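Local coordinates for protein sulfatase (Bacteroides fragilis CAG:558, PDB 6USS) that probably hydrolyses aryl sulfate esters as a calcium-dependent gut bacterial sulfatase, captured here with its catalytic position substituted, at residues E62-P67 against P283-Y288. The protein carries 1 engineered substitution. Numbering follows the deposited sequence.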
# COMPACT_ATOMS: atom_id res chain seq x y z
N GLU A 62 -26.21 -22.14 -24.84
CA GLU A 62 -27.66 -22.10 -24.69
C GLU A 62 -28.06 -22.07 -23.22
O GLU A 62 -29.03 -21.39 -22.85
CB GLU A 62 -28.32 -23.27 -25.41
CG GLU A 62 -28.11 -23.35 -26.94
CD GLU A 62 -28.76 -22.21 -27.73
OE1 GLU A 62 -29.28 -21.24 -27.12
OE2 GLU A 62 -28.74 -22.28 -28.98
N VAL A 63 -27.34 -22.79 -22.35
CA VAL A 63 -27.83 -22.92 -20.97
C VAL A 63 -27.34 -21.80 -20.03
O VAL A 63 -28.08 -21.39 -19.13
CB VAL A 63 -27.51 -24.32 -20.38
CG1 VAL A 63 -27.95 -25.40 -21.33
CG2 VAL A 63 -26.03 -24.49 -20.02
N TYR A 64 -26.12 -21.29 -20.21
CA TYR A 64 -25.62 -20.28 -19.29
C TYR A 64 -26.21 -18.91 -19.64
O TYR A 64 -26.74 -18.69 -20.73
CB TYR A 64 -24.09 -20.21 -19.33
CG TYR A 64 -23.43 -21.51 -18.91
CD1 TYR A 64 -23.85 -22.18 -17.76
CD2 TYR A 64 -22.38 -22.06 -19.64
CE1 TYR A 64 -23.26 -23.37 -17.37
CE2 TYR A 64 -21.78 -23.25 -19.25
CZ TYR A 64 -22.23 -23.91 -18.11
OH TYR A 64 -21.64 -25.10 -17.71
N GLU A 65 -26.12 -17.99 -18.68
CA GLU A 65 -26.65 -16.64 -18.87
C GLU A 65 -25.61 -15.61 -18.44
O GLU A 65 -25.46 -15.31 -17.25
CB GLU A 65 -27.96 -16.47 -18.11
CG GLU A 65 -29.06 -17.36 -18.65
CD GLU A 65 -30.32 -17.29 -17.81
OE1 GLU A 65 -30.46 -16.32 -17.02
OE2 GLU A 65 -31.17 -18.20 -17.92
N THR A 66 -24.89 -15.07 -19.42
CA THR A 66 -23.96 -13.96 -19.20
C THR A 66 -24.39 -12.80 -20.09
O THR A 66 -23.69 -12.44 -21.05
CB THR A 66 -22.51 -14.37 -19.46
OG1 THR A 66 -22.37 -14.88 -20.80
CG2 THR A 66 -22.09 -15.43 -18.46
N PRO A 67 -25.55 -12.19 -19.81
CA PRO A 67 -26.02 -11.11 -20.70
C PRO A 67 -25.12 -9.90 -20.67
O PRO A 67 -25.06 -9.16 -21.67
CB PRO A 67 -27.41 -10.78 -20.14
CG PRO A 67 -27.28 -11.12 -18.66
CD PRO A 67 -26.41 -12.36 -18.63
N PRO A 283 -28.43 -30.67 -10.37
CA PRO A 283 -28.06 -29.74 -9.29
C PRO A 283 -26.64 -29.21 -9.39
O PRO A 283 -26.42 -28.00 -9.26
CB PRO A 283 -28.27 -30.58 -8.03
CG PRO A 283 -29.32 -31.55 -8.41
CD PRO A 283 -29.05 -31.90 -9.85
N LYS A 284 -25.67 -30.10 -9.62
CA LYS A 284 -24.29 -29.68 -9.83
C LYS A 284 -24.20 -28.62 -10.92
O LYS A 284 -23.57 -27.57 -10.73
CB LYS A 284 -23.42 -30.89 -10.19
CG LYS A 284 -23.11 -31.81 -9.05
CD LYS A 284 -22.28 -32.98 -9.54
CE LYS A 284 -21.91 -33.92 -8.42
NZ LYS A 284 -23.10 -34.63 -7.93
N GLU A 285 -24.85 -28.87 -12.06
CA GLU A 285 -24.74 -27.92 -13.16
C GLU A 285 -25.57 -26.65 -12.88
O GLU A 285 -25.18 -25.56 -13.32
CB GLU A 285 -25.16 -28.58 -14.48
CG GLU A 285 -24.23 -29.73 -14.94
CD GLU A 285 -22.76 -29.32 -15.08
OE1 GLU A 285 -22.42 -28.59 -16.05
OE2 GLU A 285 -21.94 -29.72 -14.23
N ALA A 286 -26.68 -26.76 -12.16
CA ALA A 286 -27.41 -25.55 -11.79
C ALA A 286 -26.58 -24.67 -10.86
O ALA A 286 -26.61 -23.44 -10.97
CB ALA A 286 -28.74 -25.91 -11.14
N ALA A 287 -25.82 -25.27 -9.93
CA ALA A 287 -24.95 -24.46 -9.09
C ALA A 287 -23.82 -23.82 -9.90
O ALA A 287 -23.45 -22.66 -9.65
CB ALA A 287 -24.39 -25.30 -7.93
N TYR A 288 -23.25 -24.54 -10.86
CA TYR A 288 -22.22 -23.93 -11.69
C TYR A 288 -22.79 -22.75 -12.47
O TYR A 288 -22.24 -21.64 -12.43
CB TYR A 288 -21.60 -24.97 -12.64
CG TYR A 288 -20.20 -24.62 -13.16
CD1 TYR A 288 -19.11 -24.54 -12.30
CD2 TYR A 288 -19.98 -24.39 -14.52
CE1 TYR A 288 -17.82 -24.23 -12.78
CE2 TYR A 288 -18.71 -24.09 -15.01
CZ TYR A 288 -17.64 -24.01 -14.13
OH TYR A 288 -16.39 -23.70 -14.62
O HOH W 1 -24.27 -27.01 -17.70
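Tyr64 extends its phenol to Glu285 and Tyr288, one turn apart on the same flank of helix 283-308, within the alkaline-phosphatase-like domain of the sulfatase family. It is the first residue past the end of helix 59-63, so the contact ties the loop leading to helix 67-74 to the first turns of the long helix. Its CB does not point at that helix; with CG anti to the carbonyl carbon (chi1 -61°), the ring brings OH up to Glu285 and Tyr288. Val63 CG2 lies over one ring face, offset toward the rim.

Along the helix, Glu285 comes first. Its carboxylate and the Tyr64 ring are 53° apart in plane, and Tyr64 OH stays 3.9 Å from Glu285 OE1, too far for a direct bond. A water bridges them, donating to Glu285 OE1 at 2.9 Å and lying 3.3 Å from Tyr64 OH. The other oxygen, OE2, accepts a hydrogen bond from Asp334 N and forms a salt bridge with Arg333 NE, so both oxygens of the carboxylate are engaged.

Tyr288 follows, with CG anti to its own N (chi1 -158°), a rotamer that turns the CD2 edge of the ring to Tyr64 OH; the ring also receives a cation-pi contact from Arg333. Its hydroxyl is hydrogen-bonded to Asp48, and its side chain stands behind the calcium ligand Asp43, about 6 Å from that side chain and about 10 Å from the calcium ion itself. Tyr64 OH meets the Tyr288 ring at its edge, near the ring plane, 3.7 Å from CD2.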